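Local coordinates for protein L-Ala-D/L-Glu Epimerase (Escherichia coli, PDB 1JPD) that belongs to the enolase superfamily of enzymes, in which a capping domain built on an antiparallel sheet sits over a TIM-type barrel domain, at residues 40-45 and 99-104; 93-98 and 256-261; 250-255 and 277-282. All blocks are in the same frame, centred on the assembly; numbering follows the deposited sequence.

The three contacts form a chain of touching neighbours from the capping domain into the barrel domain. Contact 1 lies outermost, where helix 89-104 packs on strand 42-48 of the three-stranded sheet. The preceding turns of that helix enter contact 2, about 13 Å away between centres, and there meet the start of helix 257-269. Contact 3, about 11 Å from contact 2 between centres, joins helix 251-254 to the loop after strand 273-276; Gly256 N lies 3.0 Å from Leu251 O, probably a hydrogen bond linking contacts 2 and 3. Along the chain, the segments of contact 2 alternate with those of both others. Contact 2 alone joins the two domains, with contact 1 on the capping side and contact 3 on the barrel side.

Contact 1 (40-45 and 99-104); sequences EGIKGT and WDLAAR
Asp100 reaches from helix 89-104 to the backbone of Thr45 and makes the polar join between helix and strand. Thr45 N donates to Asp100 OD1 over 2.8 Å in a nearly straight bond (172° at the hydrogen), and OD1 receives it on its anti lone pair, on the side turned from the other carboxylate oxygen. With CG anti to its own backbone N (chi1 -162°), Asp100 can send this oxygen outward to the strand.

The same oxygen has an ionic partner one helical turn later. Arg104 NE lies 3.3 Å from Asp100 OD1 in a salt bridge whose hydrogen bond is weak, and the carboxylate carbon sits at the edge of the guanidinium, in its plane. OD1 is thus held firmly by the strand amide and weakly by Arg104.

The setting is the capping domain of the enolase superfamily, in which helix 89-104 packs on a three-stranded antiparallel sheet. The segments run at 148° to each other and their axes come within 6.1 Å. Gly44 allows this closeness: its CA faces Leu101 N at 3.8 Å, and Gly44 itself brings no side chain to the interface. Its backbone also pairs with Leu37 of the neighbouring strand.

Apolar packing fills in beside the glycine. Ile42 CG2 lies against Arg104 CB, the two side chains crossing at a slant, and also meets Leu101 CD1 at 4.0 Å. The same CD1 touches the backbone carbonyl Ile42 O at 3.6 Å. Lys43 turns from the helix, and its NZ forms a salt bridge with Glu36.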
loop_
_atom_site.group_PDB
_atom_site.type_symbol
_atom_site.label_atom_id
_atom_site.label_comp_id
_atom_site.label_asym_id
_atom_site.label_seq_id
_atom_site.Cartn_x
_atom_site.Cartn_y
_atom_site.Cartn_z
ATOM N N GLU A 40 -21.791 2.221 21.496
ATOM C CA GLU A 40 -22.280 1.519 22.676
ATOM C C GLU A 40 -21.868 0.049 22.771
ATOM O O GLU A 40 -22.512 -0.839 22.205
ATOM C CB GLU A 40 -23.805 1.645 22.779
ATOM C CG GLU A 40 -24.584 0.925 21.694
ATOM C CD GLU A 40 -26.056 1.282 21.687
ATOM O OE1 GLU A 40 -26.778 0.877 22.629
ATOM O OE2 GLU A 40 -26.489 1.973 20.737
ATOM N N GLY A 41 -20.783 -0.197 23.499
ATOM C CA GLY A 41 -20.308 -1.552 23.687
ATOM C C GLY A 41 -19.420 -1.999 22.565
ATOM O O GLY A 41 -18.363 -2.581 22.795
ATOM N N ILE A 42 -19.845 -1.716 21.344
ATOM C CA ILE A 42 -19.069 -2.103 20.183
ATOM C C ILE A 42 -18.043 -1.029 19.857
ATOM O O ILE A 42 -18.380 0.150 19.772
ATOM C CB ILE A 42 -19.976 -2.314 18.960
ATOM C CG1 ILE A 42 -21.204 -3.135 19.363
ATOM C CG2 ILE A 42 -19.209 -3.028 17.846
ATOM C CD1 ILE A 42 -20.881 -4.493 19.958
ATOM N N LYS A 43 -16.792 -1.441 19.686
ATOM C CA LYS A 43 -15.716 -0.512 19.366
ATOM C C LYS A 43 -15.231 -0.676 17.930
ATOM O O LYS A 43 -15.071 -1.793 17.445
ATOM C CB LYS A 43 -14.530 -0.715 20.317
ATOM C CG LYS A 43 -14.778 -0.265 21.751
ATOM C CD LYS A 43 -13.518 -0.387 22.610
ATOM C CE LYS A 43 -13.757 0.109 24.040
ATOM N NZ LYS A 43 -12.522 0.102 24.884
ATOM N N GLY A 44 -15.001 0.444 17.254
ATOM C CA GLY A 44 -14.499 0.404 15.891
ATOM C C GLY A 44 -13.124 1.046 15.902
ATOM O O GLY A 44 -12.971 2.174 16.374
ATOM N N THR A 45 -12.115 0.340 15.407
ATOM C CA THR A 45 -10.774 0.904 15.408
ATOM C C THR A 45 -10.175 1.053 14.023
ATOM O O THR A 45 -10.168 0.118 13.226
ATOM C CB THR A 45 -9.832 0.073 16.279
ATOM O OG1 THR A 45 -10.339 0.047 17.619
ATOM C CG2 THR A 45 -8.438 0.686 16.286
ATOM N N TRP A 99 -15.736 1.183 9.209
ATOM C CA TRP A 99 -15.916 -0.156 8.635
ATOM C C TRP A 99 -15.792 -1.211 9.730
ATOM O O TRP A 99 -16.542 -2.182 9.759
ATOM C CB TRP A 99 -14.855 -0.463 7.571
ATOM C CG TRP A 99 -15.160 0.030 6.191
ATOM C CD1 TRP A 99 -14.638 1.133 5.576
ATOM C CD2 TRP A 99 -16.050 -0.571 5.247
ATOM N NE1 TRP A 99 -15.147 1.255 4.306
ATOM C CE2 TRP A 99 -16.019 0.223 4.078
ATOM C CE3 TRP A 99 -16.875 -1.698 5.275
ATOM C CZ2 TRP A 99 -16.781 -0.078 2.948
ATOM C CZ3 TRP A 99 -17.633 -1.994 4.152
ATOM C CH2 TRP A 99 -17.580 -1.186 3.004
ATOM N N ASP A 100 -14.824 -1.015 10.620
ATOM C CA ASP A 100 -14.582 -1.944 11.712
ATOM C C ASP A 100 -15.819 -1.994 12.592
ATOM O O ASP A 100 -16.259 -3.066 13.000
ATOM C CB ASP A 100 -13.387 -1.478 12.537
ATOM C CG ASP A 100 -12.817 -2.576 13.401
ATOM O OD1 ASP A 100 -12.356 -2.265 14.519
ATOM O OD2 ASP A 100 -12.818 -3.744 12.953
ATOM N N LEU A 101 -16.372 -0.816 12.875
ATOM C CA LEU A 101 -17.563 -0.682 13.697
ATOM C C LEU A 101 -18.782 -1.295 13.014
ATOM O O LEU A 101 -19.596 -1.954 13.656
ATOM C CB LEU A 101 -17.839 0.790 13.974
ATOM C CG LEU A 101 -19.104 1.105 14.776
ATOM C CD1 LEU A 101 -18.968 0.588 16.206
ATOM C CD2 LEU A 101 -19.326 2.608 14.766
ATOM N N ALA A 102 -18.913 -1.073 11.713
ATOM C CA ALA A 102 -20.047 -1.614 10.977
ATOM C C ALA A 102 -20.008 -3.145 10.884
ATOM O O ALA A 102 -21.044 -3.790 10.711
ATOM C CB ALA A 102 -20.103 -0.997 9.578
ATOM N N ALA A 103 -18.822 -3.731 11.004
ATOM C CA ALA A 103 -18.701 -5.181 10.922
ATOM C C ALA A 103 -18.896 -5.830 12.281
ATOM O O ALA A 103 -19.506 -6.891 12.381
ATOM C CB ALA A 103 -17.347 -5.565 10.354
ATOM N N ARG A 104 -18.370 -5.200 13.325
ATOM C CA ARG A 104 -18.510 -5.740 14.669
ATOM C C ARG A 104 -19.959 -5.643 15.120
ATOM O O ARG A 104 -20.433 -6.488 15.878
ATOM C CB ARG A 104 -17.610 -4.990 15.648
ATOM C CG ARG A 104 -16.144 -5.350 15.539
ATOM C CD ARG A 104 -15.282 -4.303 16.223
ATOM N NE ARG A 104 -13.872 -4.670 16.223
ATOM C CZ ARG A 104 -13.369 -5.670 16.936
ATOM N NH1 ARG A 104 -14.164 -6.394 17.706
ATOM N NH2 ARG A 104 -12.076 -5.951 16.875
#

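Contact 2 (93-98 and 256-261); sequences ALDCAL and GLTEAL
Asp95 holds CG anti to its backbone N (chi1 -176°), which carries the carboxylate toward the first turn of helix 257-269, while Thr258 keeps OG1 beside its own backbone N, turned back to meet it. The two side chains approach each other at a slant, and each carboxylate oxygen takes a hydrogen bond from the same threonine. Thr258 OG1 donates to Asp95 OD2 over 2.6 Å, and OD2 receives it on its syn lone pair, on the side of the other oxygen. Thr258 N donates to Asp95 OD1 over 3.1 Å; the bond is almost straight, but its donor lies 34° out of the carboxylate plane. Held by both oxygens, the carboxylate has little freedom to rotate.

Gly256 occupies the N-cap position. Without a side chain, it brings its CA to 3.8 Å from Asp95 CB, and the helix start comes close. Leu257 CB flanks Asp95 OD1 at 3.8 Å, and Cys96 SG lies near the backbone of the same leucine. The hydroxyl of Thr258 has a second partner, accepting a hydrogen bond from Trp99 NE1, one turn along from Asp95. The negative carboxylate faces the amide end of the helix, where the helix dipole would probably stabilise its ionised form.

The segments run almost at right angles (92°), with axes 9.7 Å apart, so the contact is made by side chains bridging to one helix terminus. This is helix capping by an acidic side chain from a distant part of the chain, here a buried tie between the capping domain and the barrel domain of an enolase-superfamily protein.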
loop_
_atom_site.group_PDB
_atom_site.type_symbol
_atom_site.label_atom_id
_atom_site.label_comp_id
_atom_site.label_asym_id
_atom_site.label_seq_id
_atom_site.Cartn_x
_atom_site.Cartn_y
_atom_site.Cartn_z
ATOM N N ALA A 93 -8.120 6.750 8.569
ATOM C CA ALA A 93 -8.358 6.256 9.922
ATOM C C ALA A 93 -9.860 6.225 10.230
ATOM O O ALA A 93 -10.374 5.232 10.752
ATOM C CB ALA A 93 -7.640 7.118 10.932
ATOM N N LEU A 94 -10.569 7.299 9.894
ATOM C CA LEU A 94 -12.003 7.350 10.163
ATOM C C LEU A 94 -12.804 6.349 9.344
ATOM O O LEU A 94 -13.656 5.629 9.879
ATOM C CB LEU A 94 -12.536 8.761 9.922
ATOM C CG LEU A 94 -11.941 9.784 10.884
ATOM C CD1 LEU A 94 -12.462 11.168 10.554
ATOM C CD2 LEU A 94 -12.276 9.392 12.311
ATOM N N ASP A 95 -12.536 6.307 8.045
ATOM C CA ASP A 95 -13.243 5.391 7.162
ATOM C C ASP A 95 -13.032 3.956 7.639
ATOM O O ASP A 95 -13.976 3.173 7.716
ATOM C CB ASP A 95 -12.752 5.569 5.718
ATOM C CG ASP A 95 -13.517 4.708 4.724
ATOM O OD1 ASP A 95 -13.078 3.576 4.439
ATOM O OD2 ASP A 95 -14.566 5.156 4.227
ATOM N N CYS A 96 -11.795 3.614 7.981
ATOM C CA CYS A 96 -11.517 2.268 8.451
ATOM C C CYS A 96 -12.162 2.027 9.806
ATOM O O CYS A 96 -12.686 0.945 10.051
ATOM C CB CYS A 96 -10.009 2.020 8.524
ATOM S SG CYS A 96 -9.228 1.934 6.893
ATOM N N ALA A 97 -12.131 3.024 10.683
ATOM C CA ALA A 97 -12.749 2.869 11.995
ATOM C C ALA A 97 -14.251 2.603 11.832
ATOM O O ALA A 97 -14.819 1.789 12.555
ATOM C CB ALA A 97 -12.519 4.109 12.836
ATOM N N LEU A 98 -14.889 3.283 10.882
ATOM C CA LEU A 98 -16.316 3.086 10.637
ATOM C C LEU A 98 -16.608 1.687 10.083
ATOM O O LEU A 98 -17.621 1.080 10.434
ATOM C CB LEU A 98 -16.854 4.141 9.661
ATOM C CG LEU A 98 -16.896 5.591 10.149
ATOM C CD1 LEU A 98 -17.410 6.495 9.031
ATOM C CD2 LEU A 98 -17.792 5.693 11.377
ATOM N N GLY A 256 -8.967 5.723 2.769
ATOM C CA GLY A 256 -9.922 4.756 3.278
ATOM C C GLY A 256 -10.274 3.618 2.331
ATOM O O GLY A 256 -10.051 3.689 1.119
ATOM N N LEU A 257 -10.842 2.561 2.897
ATOM C CA LEU A 257 -11.230 1.389 2.130
ATOM C C LEU A 257 -12.325 1.717 1.126
ATOM O O LEU A 257 -12.338 1.188 0.017
ATOM C CB LEU A 257 -11.699 0.283 3.083
ATOM C CG LEU A 257 -12.191 -1.064 2.537
ATOM C CD1 LEU A 257 -11.127 -1.719 1.672
ATOM C CD2 LEU A 257 -12.539 -1.969 3.716
ATOM N N THR A 258 -13.238 2.607 1.497
ATOM C CA THR A 258 -14.324 2.953 0.590
ATOM C C THR A 258 -13.830 3.450 -0.770
ATOM O O THR A 258 -14.309 2.998 -1.809
ATOM C CB THR A 258 -15.244 4.013 1.204
ATOM O OG1 THR A 258 -15.710 3.556 2.482
ATOM C CG2 THR A 258 -16.436 4.260 0.291
ATOM N N GLU A 259 -12.874 4.378 -0.767
ATOM C CA GLU A 259 -12.342 4.903 -2.019
ATOM C C GLU A 259 -11.466 3.849 -2.686
ATOM O O GLU A 259 -11.473 3.715 -3.908
ATOM C CB GLU A 259 -11.534 6.177 -1.770
ATOM C CG GLU A 259 -10.995 6.843 -3.031
ATOM C CD GLU A 259 -12.093 7.302 -3.982
ATOM O OE1 GLU A 259 -13.222 7.540 -3.506
ATOM O OE2 GLU A 259 -11.825 7.441 -5.200
ATOM N N ALA A 260 -10.720 3.097 -1.887
ATOM C CA ALA A 260 -9.862 2.055 -2.439
ATOM C C ALA A 260 -10.710 1.093 -3.275
ATOM O O ALA A 260 -10.359 0.782 -4.413
ATOM C CB ALA A 260 -9.151 1.300 -1.316
ATOM N N LEU A 261 -11.829 0.634 -2.711
ATOM C CA LEU A 261 -12.731 -0.282 -3.408
ATOM C C LEU A 261 -13.259 0.320 -4.708
ATOM O O LEU A 261 -13.246 -0.328 -5.756
ATOM C CB LEU A 261 -13.912 -0.670 -2.502
ATOM C CG LEU A 261 -13.587 -1.621 -1.338
ATOM C CD1 LEU A 261 -14.737 -1.676 -0.352
ATOM C CD2 LEU A 261 -13.274 -3.002 -1.888
#

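Contact 3 (250-255 and 277-282)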
loop_
_atom_site.group_PDB
_atom_site.type_symbol
_atom_site.label_atom_id
_atom_site.label_comp_id
_atom_site.label_asym_id
_atom_site.label_seq_id
_atom_site.Cartn_x
_atom_site.Cartn_y
_atom_site.Cartn_z
ATOM N N LYS A 250 -3.182 2.253 -2.130
ATOM C CA LYS A 250 -2.819 2.322 -0.712
ATOM C C LYS A 250 -3.901 3.113 -0.004
ATOM O O LYS A 250 -4.255 4.217 -0.437
ATOM C CB LYS A 250 -1.479 3.016 -0.514
ATOM C CG LYS A 250 -0.307 2.203 -0.981
ATOM C CD LYS A 250 0.999 2.883 -0.639
ATOM C CE LYS A 250 2.154 2.083 -1.176
ATOM N NZ LYS A 250 3.459 2.667 -0.797
ATOM N N LEU A 251 -4.426 2.553 1.081
ATOM C CA LEU A 251 -5.499 3.211 1.822
ATOM C C LEU A 251 -5.169 4.619 2.319
ATOM O O LEU A 251 -6.049 5.475 2.358
ATOM C CB LEU A 251 -5.951 2.337 2.994
ATOM C CG LEU A 251 -6.424 0.931 2.621
ATOM C CD1 LEU A 251 -7.182 0.350 3.804
ATOM C CD2 LEU A 251 -7.309 0.972 1.390
ATOM N N ASP A 252 -3.916 4.866 2.693
ATOM C CA ASP A 252 -3.525 6.195 3.151
ATOM C C ASP A 252 -3.617 7.220 2.014
ATOM O O ASP A 252 -3.828 8.406 2.263
ATOM C CB ASP A 252 -2.094 6.190 3.711
ATOM C CG ASP A 252 -1.976 5.437 5.030
ATOM O OD1 ASP A 252 -2.693 5.792 5.990
ATOM O OD2 ASP A 252 -1.156 4.495 5.111
ATOM N N LYS A 253 -3.456 6.770 0.771
ATOM C CA LYS A 253 -3.538 7.675 -0.373
ATOM C C LYS A 253 -4.984 7.812 -0.872
ATOM O O LYS A 253 -5.393 8.893 -1.292
ATOM C CB LYS A 253 -2.637 7.193 -1.522
ATOM C CG LYS A 253 -1.141 7.163 -1.212
ATOM C CD LYS A 253 -0.317 6.733 -2.435
ATOM C CE LYS A 253 -0.686 5.315 -2.884
ATOM N NZ LYS A 253 0.032 4.876 -4.132
ATOM N N THR A 254 -5.752 6.724 -0.838
ATOM C CA THR A 254 -7.150 6.765 -1.289
ATOM C C THR A 254 -8.023 7.369 -0.197
ATOM O O THR A 254 -9.157 7.771 -0.443
ATOM C CB THR A 254 -7.731 5.358 -1.578
ATOM O OG1 THR A 254 -7.693 4.577 -0.374
ATOM C CG2 THR A 254 -6.953 4.652 -2.679
ATOM N N GLY A 255 -7.491 7.403 1.018
ATOM C CA GLY A 255 -8.240 7.952 2.128
ATOM C C GLY A 255 -9.301 7.006 2.658
ATOM O O GLY A 255 -10.413 7.434 2.963
ATOM N N GLY A 277 -0.786 -1.943 -1.990
ATOM C CA GLY A 277 0.388 -1.592 -1.206
ATOM C C GLY A 277 0.048 -1.198 0.216
ATOM O O GLY A 277 -1.089 -1.336 0.661
ATOM N N CYS A 278 1.038 -0.700 0.939
ATOM C CA CYS A 278 0.819 -0.285 2.314
ATOM C C CYS A 278 1.961 0.628 2.690
ATOM O O CYS A 278 2.925 0.758 1.943
ATOM C CB CYS A 278 0.842 -1.495 3.245
ATOM S SG CYS A 278 2.535 -2.160 3.495
ATOM N N MET A 279 1.842 1.263 3.848
ATOM C CA MET A 279 2.891 2.138 4.378
ATOM C C MET A 279 3.412 1.347 5.579
ATOM O O MET A 279 2.996 0.203 5.786
ATOM C CB MET A 279 2.293 3.451 4.881
ATOM C CG MET A 279 1.447 4.177 3.882
ATOM S SD MET A 279 2.456 4.943 2.631
ATOM C CE MET A 279 1.276 5.964 1.831
ATOM N N LEU A 280 4.322 1.932 6.354
ATOM C CA LEU A 280 4.802 1.265 7.561
ATOM C C LEU A 280 3.582 1.345 8.484
ATOM O O LEU A 280 3.005 2.416 8.655
ATOM C CB LEU A 280 5.991 2.020 8.164
ATOM C CG LEU A 280 7.307 1.869 7.401
ATOM C CD1 LEU A 280 8.383 2.707 8.056
ATOM C CD2 LEU A 280 7.709 0.403 7.377
ATOM N N CYS A 281 3.184 0.224 9.073
ATOM C CA CYS A 281 1.992 0.210 9.913
ATOM C C CYS A 281 1.917 -1.037 10.789
ATOM O O CYS A 281 2.801 -1.886 10.740
ATOM C CB CYS A 281 0.761 0.247 9.002
ATOM S SG CYS A 281 0.716 -1.168 7.830
ATOM N N THR A 282 0.859 -1.138 11.591
ATOM C CA THR A 282 0.661 -2.317 12.435
ATOM C C THR A 282 -0.324 -3.201 11.678
ATOM O O THR A 282 -0.869 -2.783 10.646
ATOM C CB THR A 282 0.039 -1.980 13.806
ATOM O OG1 THR A 282 -1.350 -1.678 13.639
ATOM C CG2 THR A 282 0.744 -0.797 14.441
HETATM O O HOH W 1 -2.907 0.379 2.092
#
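Lys250 stretches its side chain along the peptide that joins Gly277 to Cys278. Its chain is extended beyond CG and passes alongside this peptide, with CG 3.6 Å from Gly277 C and CE 3.7 Å from Cys278 N. Gly277 has no side chain, and the lysine chain passes close over its backbone.

Direct polar links are few. Lys250 NZ gives a weak hydrogen bond to Cys278 O, 3.4 Å away, and has a long, weak ion pair with Asp228. A water joins the backbones: it accepts from Leu251 N at 2.8 Å and donates to Gly277 O at 2.9 Å. The amide it occupies belongs to the first residue of helix 251-254, so the water ties that helix start to the neighbouring loop. Lys250 O, the carbonyl of the N-cap residue, accepts from both Lys253 N and Thr254 N, forming the first turn of the short helix.

Nonpolar contact centres on Met279. Its side chain bends at chi2 (-74°), which brings the methyl CE to Asp252 CB at 3.9 Å and to Lys250 CD at 4.0 Å. The methylene Lys253 CG also meets CE, the two side chains crossing at about a right angle. The polar ends lead elsewhere: Asp252 OD1 bonds to Asn92 and to the backbone of Thr49, and Lys253 NZ to Asn248 and Asp228.

These segments follow the adjacent parallel strands 246-249 and 273-276, at the barrel end where enolase-superfamily active sites lie. The chemistry implies that the short helix and the loop 277-282 are matched mainly by lysine methylenes and the Met279 methyl; the lysine bond is a weak direct tie, and the well-formed water bridge an indirect one between the backbones.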